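Local coordinates for protein 6-phosphogluconate dehydrogenase (Pseudomonas syringae, PDB 5U5G) that probably catalyses the NADPH-dependent reduction of 2-oxopropylphosphonate during fosfomycin biosynthesis, as a member of the 3-hydroxyisobutyrate dehydrogenase-related reductases, at residues Q170-I182 / V238-L250. Residues are numbered along the deposited sequence; the frame is centred on the assembly and turned at random.
Sequences QRLKILNNLAESI and VRCKDLELARRRL. With 7VD ((2-oxopropyl)phosphonic acid), chain F; NAP (NADP nicotinamide-adenine-dinucleotide phosphate), chain E.
Arg171 CG lies over one face of the Arg249 guanidinium, toward its rim, and the two guanidinium planes are 66° apart, where the long helix 168-196 crosses helix 236-247 and the turn after it. The closeness of like charges is probably eased by the salt bridge of Arg171 to Glu105, while a water accepts from both guanidiniums and Gln197 of the second subunit accepts from Arg249. Lys173 bends back at its second torsion (chi2 71°), and its NZ donates both to a lone pair of Asn177 OD1 and, at 2.7 Å, to the ketone oxygen O7 of the bound (2-oxopropyl)phosphonic acid. Ile174 packs apolarly, CG2 lying 3.7 Å from Ala246 CB while CD1 rests against Leu245 CB, the two side chains crossing at about a right angle. Asn177 has its amide orientation fixed on both ends: OD1 accepts from Lys173 NZ and Asn176 ND2, whereas ND2 gives a good bond to ligand O7 (2.9 Å) and a weak one to Asp242 OD2 (2.9 Å). Leu178 carries the apolar seam onward, its CD2 against Leu243 CD1. Glu180 OE1 turns its anti lone pair to Arg239 NH2 in a short, nearly straight salt bridge (2.5 Å, 170°), leaving OE2 beside the phosphonate. Ser181 OG donates to Asn177 O and weakly accepts from Arg239 NE (3.2 Å); its backbone N lies over the guanidinium face opposite the ligand methyl C8. The crossing thus joins an apolar seam to a polar pocket wall. Lys173 and Asn177 would probably polarise the ketone, consistent with hydride transfer from NADPH; Arg239 and Asp242 line the pocket beside C8, Arg239 probably positioning Glu180 and Asp242 only weakly helping to set Asn177.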
loop_
_atom_site.group_PDB
_atom_site.type_symbol
_atom_site.label_atom_id
_atom_site.label_comp_id
_atom_site.label_asym_id
_atom_site.label_seq_id
_atom_site.Cartn_x
_atom_site.Cartn_y
_atom_site.Cartn_z
ATOM N N GLN A 170 -20.113 -3.044 -5.220
ATOM C CA GLN A 170 -19.499 -4.335 -4.919
ATOM C C GLN A 170 -18.358 -4.631 -5.878
ATOM O O GLN A 170 -17.347 -5.212 -5.476
ATOM C CB GLN A 170 -20.526 -5.469 -4.958
ATOM C CG GLN A 170 -21.575 -5.430 -3.832
ATOM C CD GLN A 170 -20.976 -5.612 -2.440
ATOM O OE1 GLN A 170 -19.826 -6.033 -2.282
ATOM N NE2 GLN A 170 -21.758 -5.307 -1.429
ATOM N N ARG A 171 -18.505 -4.246 -7.148
ATOM C CA ARG A 171 -17.415 -4.434 -8.103
ATOM C C ARG A 171 -16.149 -3.750 -7.612
ATOM O O ARG A 171 -15.066 -4.346 -7.616
ATOM C CB ARG A 171 -17.819 -3.898 -9.479
ATOM C CG ARG A 171 -18.903 -4.727 -10.144
ATOM C CD ARG A 171 -19.381 -4.165 -11.488
ATOM N NE ARG A 171 -20.412 -5.058 -12.014
ATOM C CZ ARG A 171 -21.720 -4.805 -12.016
ATOM N NH1 ARG A 171 -22.197 -3.647 -11.572
ATOM N NH2 ARG A 171 -22.556 -5.711 -12.495
ATOM N N LEU A 172 -16.278 -2.497 -7.163
ATOM C CA LEU A 172 -15.130 -1.730 -6.690
ATOM C C LEU A 172 -14.559 -2.298 -5.389
ATOM O O LEU A 172 -13.333 -2.348 -5.205
ATOM C CB LEU A 172 -15.547 -0.273 -6.509
ATOM C CG LEU A 172 -15.791 0.440 -7.843
ATOM C CD1 LEU A 172 -16.663 1.665 -7.634
ATOM C CD2 LEU A 172 -14.446 0.812 -8.461
ATOM N N LYS A 173 -15.433 -2.709 -4.469
ATOM C CA LYS A 173 -14.977 -3.259 -3.198
ATOM C C LYS A 173 -14.161 -4.528 -3.408
ATOM O O LYS A 173 -13.093 -4.691 -2.805
ATOM C CB LYS A 173 -16.187 -3.539 -2.287
ATOM C CG LYS A 173 -15.883 -4.424 -1.047
ATOM C CD LYS A 173 -15.040 -3.668 0.007
ATOM C CE LYS A 173 -14.745 -4.573 1.244
ATOM N NZ LYS A 173 -13.671 -3.996 2.121
ATOM N N ILE A 174 -14.636 -5.423 -4.286
ATOM C CA ILE A 174 -13.955 -6.699 -4.517
ATOM C C ILE A 174 -12.563 -6.467 -5.110
ATOM O O ILE A 174 -11.583 -7.120 -4.727
ATOM C CB ILE A 174 -14.824 -7.590 -5.428
ATOM C CG1 ILE A 174 -16.120 -8.006 -4.716
ATOM C CG2 ILE A 174 -14.049 -8.815 -5.899
ATOM C CD1 ILE A 174 -17.179 -8.555 -5.667
ATOM N N LEU A 175 -12.459 -5.542 -6.056
ATOM C CA LEU A 175 -11.161 -5.166 -6.614
ATOM C C LEU A 175 -10.269 -4.497 -5.563
ATOM O O LEU A 175 -9.055 -4.745 -5.517
ATOM C CB LEU A 175 -11.387 -4.237 -7.801
ATOM C CG LEU A 175 -11.114 -4.668 -9.245
ATOM C CD1 LEU A 175 -10.960 -6.154 -9.458
ATOM C CD2 LEU A 175 -12.187 -4.100 -10.147
ATOM N N ASN A 176 -10.848 -3.626 -4.730
ATOM C CA ASN A 176 -10.096 -3.051 -3.619
ATOM C C ASN A 176 -9.474 -4.142 -2.756
ATOM O O ASN A 176 -8.287 -4.073 -2.398
ATOM C CB ASN A 176 -11.010 -2.166 -2.775
ATOM C CG ASN A 176 -10.346 -1.711 -1.502
ATOM O OD1 ASN A 176 -9.609 -0.722 -1.507
ATOM N ND2 ASN A 176 -10.601 -2.426 -0.397
ATOM N N ASN A 177 -10.258 -5.181 -2.450
ATOM C CA ASN A 177 -9.816 -6.217 -1.525
ATOM C C ASN A 177 -8.838 -7.190 -2.161
ATOM O O ASN A 177 -8.008 -7.768 -1.454
ATOM C CB ASN A 177 -11.024 -6.962 -0.968
ATOM C CG ASN A 177 -11.669 -6.213 0.164
ATOM O OD1 ASN A 177 -11.693 -4.975 0.164
ATOM N ND2 ASN A 177 -12.163 -6.946 1.153
ATOM N N LEU A 178 -8.928 -7.391 -3.477
ATOM C CA LEU A 178 -7.876 -8.107 -4.188
ATOM C C LEU A 178 -6.533 -7.414 -4.009
ATOM O O LEU A 178 -5.502 -8.077 -3.840
ATOM C CB LEU A 178 -8.215 -8.197 -5.672
ATOM C CG LEU A 178 -7.922 -9.463 -6.478
ATOM C CD1 LEU A 178 -7.762 -9.120 -7.962
ATOM C CD2 LEU A 178 -6.784 -10.320 -5.969
ATOM N N ALA A 179 -6.520 -6.077 -4.077
ATOM C CA ALA A 179 -5.272 -5.333 -3.873
ATOM C C ALA A 179 -4.799 -5.426 -2.425
ATOM O O ALA A 179 -3.592 -5.514 -2.165
ATOM C CB ALA A 179 -5.455 -3.870 -4.283
ATOM N N GLU A 180 -5.739 -5.399 -1.471
ATOM C CA GLU A 180 -5.405 -5.677 -0.075
ATOM C C GLU A 180 -4.660 -6.993 0.044
ATOM O O GLU A 180 -3.615 -7.081 0.701
ATOM C CB GLU A 180 -6.680 -5.756 0.771
ATOM C CG GLU A 180 -7.496 -4.488 0.825
ATOM C CD GLU A 180 -8.695 -4.611 1.753
ATOM O OE1 GLU A 180 -9.074 -5.754 2.074
ATOM O OE2 GLU A 180 -9.258 -3.559 2.148
ATOM N N SER A 181 -5.221 -8.035 -0.572
ATOM C CA SER A 181 -4.693 -9.384 -0.429
ATOM C C SER A 181 -3.281 -9.475 -0.984
ATOM O O SER A 181 -2.404 -10.105 -0.379
ATOM C CB SER A 181 -5.621 -10.377 -1.133
ATOM O OG SER A 181 -6.973 -10.171 -0.742
ATOM N N ILE A 182 -3.041 -8.841 -2.132
ATOM C CA ILE A 182 -1.702 -8.831 -2.712
ATOM C C ILE A 182 -0.739 -8.053 -1.822
ATOM O O ILE A 182 0.389 -8.491 -1.572
ATOM C CB ILE A 182 -1.737 -8.243 -4.132
ATOM C CG1 ILE A 182 -2.564 -9.151 -5.053
ATOM C CG2 ILE A 182 -0.309 -8.093 -4.643
ATOM C CD1 ILE A 182 -3.072 -8.455 -6.350
ATOM N N VAL A 238 -13.472 -14.714 5.851
ATOM C CA VAL A 238 -13.919 -13.484 5.200
ATOM C C VAL A 238 -12.989 -13.116 4.045
ATOM O O VAL A 238 -13.442 -12.738 2.957
ATOM C CB VAL A 238 -14.029 -12.346 6.232
ATOM C CG1 VAL A 238 -14.011 -10.986 5.553
ATOM C CG2 VAL A 238 -15.317 -12.506 7.052
ATOM N N ARG A 239 -11.678 -13.220 4.267
ATOM C CA ARG A 239 -10.707 -12.895 3.228
ATOM C C ARG A 239 -10.902 -13.782 2.004
ATOM O O ARG A 239 -10.937 -13.292 0.867
ATOM C CB ARG A 239 -9.284 -13.045 3.784
ATOM C CG ARG A 239 -8.170 -12.636 2.815
ATOM C CD ARG A 239 -7.654 -11.241 3.164
ATOM N NE ARG A 239 -8.181 -10.270 2.230
ATOM C CZ ARG A 239 -8.396 -8.982 2.486
ATOM N NH1 ARG A 239 -8.163 -8.463 3.684
ATOM N NH2 ARG A 239 -8.882 -8.215 1.518
ATOM N N CYS A 240 -11.052 -15.094 2.223
ATOM C CA CYS A 240 -11.194 -16.037 1.109
ATOM C C CYS A 240 -12.549 -15.917 0.414
ATOM O O CYS A 240 -12.643 -16.164 -0.797
ATOM C CB CYS A 240 -10.964 -17.474 1.602
ATOM S SG CYS A 240 -9.199 -17.859 1.920
ATOM N N LYS A 241 -13.602 -15.543 1.149
ATOM C CA LYS A 241 -14.869 -15.220 0.502
ATOM C C LYS A 241 -14.671 -14.135 -0.553
ATOM O O LYS A 241 -15.153 -14.255 -1.687
ATOM C CB LYS A 241 -15.907 -14.785 1.545
ATOM C CG LYS A 241 -17.080 -13.991 0.945
ATOM C CD LYS A 241 -18.121 -13.576 1.982
ATOM C CE LYS A 241 -17.612 -12.481 2.939
ATOM N NZ LYS A 241 -17.436 -11.138 2.314
ATOM N N ASP A 242 -13.937 -13.071 -0.205
ATOM C CA ASP A 242 -13.758 -11.971 -1.146
ATOM C C ASP A 242 -12.843 -12.370 -2.303
ATOM O O ASP A 242 -13.092 -11.990 -3.453
ATOM C CB ASP A 242 -13.230 -10.731 -0.414
ATOM C CG ASP A 242 -14.243 -10.162 0.571
ATOM O OD1 ASP A 242 -15.422 -10.598 0.527
ATOM O OD2 ASP A 242 -13.868 -9.290 1.393
ATOM N N LEU A 243 -11.800 -13.158 -2.025
ATOM C CA LEU A 243 -10.932 -13.653 -3.094
ATOM C C LEU A 243 -11.714 -14.516 -4.081
ATOM O O LEU A 243 -11.455 -14.495 -5.292
ATOM C CB LEU A 243 -9.779 -14.460 -2.493
ATOM C CG LEU A 243 -8.357 -13.888 -2.363
ATOM C CD1 LEU A 243 -8.136 -12.587 -3.143
ATOM C CD2 LEU A 243 -7.900 -13.782 -0.917
ATOM N N GLU A 244 -12.661 -15.297 -3.573
ATOM C CA GLU A 244 -13.491 -16.121 -4.438
ATOM C C GLU A 244 -14.446 -15.265 -5.267
ATOM O O GLU A 244 -14.690 -15.558 -6.442
ATOM C CB GLU A 244 -14.248 -17.142 -3.588
ATOM C CG GLU A 244 -15.179 -18.059 -4.366
ATOM C CD GLU A 244 -14.444 -18.937 -5.352
ATOM O OE1 GLU A 244 -13.223 -19.172 -5.158
ATOM O OE2 GLU A 244 -15.094 -19.389 -6.325
ATOM N N LEU A 245 -14.984 -14.192 -4.690
ATOM C CA LEU A 245 -15.763 -13.266 -5.511
ATOM C C LEU A 245 -14.913 -12.700 -6.647
ATOM O O LEU A 245 -15.373 -12.610 -7.792
ATOM C CB LEU A 245 -16.341 -12.149 -4.650
ATOM C CG LEU A 245 -17.344 -12.585 -3.577
ATOM C CD1 LEU A 245 -17.674 -11.417 -2.670
ATOM C CD2 LEU A 245 -18.609 -13.150 -4.215
ATOM N N ALA A 246 -13.649 -12.369 -6.359
ATOM C CA ALA A 246 -12.747 -11.851 -7.387
ATOM C C ALA A 246 -12.388 -12.928 -8.404
ATOM O O ALA A 246 -12.311 -12.652 -9.610
ATOM C CB ALA A 246 -11.476 -11.298 -6.736
ATOM N N ARG A 247 -12.144 -14.155 -7.931
ATOM C CA ARG A 247 -11.810 -15.252 -8.832
ATOM C C ARG A 247 -12.909 -15.475 -9.859
ATOM O O ARG A 247 -12.628 -15.721 -11.036
ATOM C CB ARG A 247 -11.566 -16.544 -8.053
ATOM C CG ARG A 247 -11.006 -17.666 -8.923
ATOM C CD ARG A 247 -11.075 -19.029 -8.241
ATOM N NE ARG A 247 -12.450 -19.481 -8.050
ATOM C CZ ARG A 247 -13.208 -20.002 -9.015
ATOM N NH1 ARG A 247 -12.722 -20.132 -10.245
ATOM N NH2 ARG A 247 -14.451 -20.387 -8.755
ATOM N N ARG A 248 -14.169 -15.399 -9.426
ATOM C CA ARG A 248 -15.274 -15.635 -10.338
ATOM C C ARG A 248 -15.410 -14.535 -11.382
ATOM O O ARG A 248 -16.155 -14.711 -12.350
ATOM C CB ARG A 248 -16.562 -15.763 -9.547
ATOM C CG ARG A 248 -16.574 -16.871 -8.520
ATOM C CD ARG A 248 -17.972 -16.971 -7.951
ATOM N NE ARG A 248 -18.971 -17.027 -9.013
ATOM C CZ ARG A 248 -19.768 -16.008 -9.317
ATOM N NH1 ARG A 248 -19.618 -14.877 -8.647
ATOM N NH2 ARG A 248 -20.669 -16.059 -10.299
ATOM N N ARG A 249 -14.715 -13.410 -11.216
ATOM C CA ARG A 249 -14.775 -12.327 -12.183
ATOM C C ARG A 249 -13.531 -12.255 -13.062
ATOM O O ARG A 249 -13.418 -11.340 -13.883
ATOM C CB ARG A 249 -15.018 -11.002 -11.459
ATOM C CG ARG A 249 -16.252 -11.059 -10.574
ATOM C CD ARG A 249 -16.617 -9.711 -9.967
ATOM N NE ARG A 249 -16.739 -8.674 -10.987
ATOM C CZ ARG A 249 -17.829 -8.455 -11.715
ATOM N NH1 ARG A 249 -18.910 -9.199 -11.540
ATOM N NH2 ARG A 249 -17.834 -7.480 -12.621
ATOM N N LEU A 250 -12.614 -13.210 -12.922
ATOM C CA LEU A 250 -11.414 -13.236 -13.759
ATOM C C LEU A 250 -11.770 -13.597 -15.197
ATOM O O LEU A 250 -12.489 -14.579 -15.428
ATOM C CB LEU A 250 -10.407 -14.243 -13.220
ATOM C CG LEU A 250 -9.513 -13.796 -12.068
ATOM C CD1 LEU A 250 -8.723 -14.982 -11.560
ATOM C CD2 LEU A 250 -8.570 -12.676 -12.517
HETATM P P1 7VD F . -10.994 -3.945 5.058
HETATM C C1 7VD F . -11.340 -5.676 5.478
HETATM O O2 7VD F . -11.302 -3.578 3.625
HETATM O O3 7VD F . -11.694 -2.989 5.994
HETATM O O4 7VD F . -9.505 -3.914 5.302
HETATM C C6 7VD F . -12.111 -6.475 4.458
HETATM O O7 7VD F . -13.004 -5.960 3.784
HETATM C C8 7VD F . -11.716 -7.920 4.326
HETATM P PA NAP E . -17.800 -12.433 10.999
HETATM O O1A NAP E . -17.435 -13.798 10.547
HETATM O O2A NAP E . -17.068 -11.771 12.141
HETATM O O5B NAP E . -19.426 -12.369 11.332
HETATM C C5B NAP E . -20.102 -12.918 10.227
HETATM C C4B NAP E . -21.592 -12.555 10.400
HETATM O O4B NAP E . -22.399 -13.183 9.405
HETATM C C3B NAP E . -22.078 -13.008 11.824
HETATM O O3B NAP E . -23.046 -12.112 12.279
HETATM C C2B NAP E . -22.774 -14.338 11.474
HETATM O O2B NAP E . -23.776 -14.695 12.294
HETATM C C1B NAP E . -23.405 -13.907 10.090
HETATM N N9A NAP E . -23.757 -15.103 9.350
HETATM C C8A NAP E . -22.936 -15.946 8.575
HETATM N N7A NAP E . -23.609 -17.006 8.049
HETATM C C5A NAP E . -24.918 -16.831 8.522
HETATM C C6A NAP E . -26.095 -17.580 8.348
HETATM N N6A NAP E . -26.098 -18.720 7.582
HETATM N N1A NAP E . -27.264 -17.205 8.927
HETATM C C2A NAP E . -27.214 -16.062 9.680
HETATM N N3A NAP E . -26.182 -15.245 9.932
HETATM C C4A NAP E . -25.023 -15.656 9.333
HETATM O O3 NAP E . -17.534 -11.640 9.586
HETATM P PN NAP E . -17.119 -10.102 9.746
HETATM O O1N NAP E . -18.015 -9.340 10.641
HETATM O O2N NAP E . -15.625 -9.875 9.675
HETATM O O5D NAP E . -17.545 -9.486 8.170
HETATM C C5D NAP E . -18.880 -9.267 8.052
HETATM C C4D NAP E . -19.085 -8.550 6.731
HETATM O O4D NAP E . -18.330 -7.310 6.722
HETATM C C3D NAP E . -18.502 -9.442 5.556
HETATM O O3D NAP E . -19.327 -9.293 4.435
HETATM C C2D NAP E . -17.137 -8.838 5.311
HETATM O O2D NAP E . -16.700 -8.964 3.983
HETATM C C1D NAP E . -17.451 -7.334 5.605
HETATM N N1N NAP E . -16.255 -6.605 5.976
HETATM C C2N NAP E . -15.437 -7.010 7.065
HETATM C C3N NAP E . -14.360 -6.223 7.414
HETATM C C7N NAP E . -13.512 -6.590 8.551
HETATM O O7N NAP E . -12.566 -5.895 8.927
HETATM N N7N NAP E . -13.799 -7.730 9.281
HETATM C C4N NAP E . -14.047 -4.935 6.699
HETATM C C5N NAP E . -14.946 -4.634 5.583
HETATM C C6N NAP E . -15.958 -5.437 5.257
HETATM P P2B NAP E . -23.255 -15.622 13.805
HETATM O O1X NAP E . -22.688 -14.477 14.585
HETATM O O2X NAP E . -24.582 -16.206 14.299
HETATM O O3X NAP E . -22.276 -16.585 13.178
HETATM O O HOH W 1 -15.032 -6.612 -9.407
HETATM O O HOH W 2 -21.242 -8.125 -13.005
HETATM O O HOH W 3 -11.201 -9.339 -3.378
#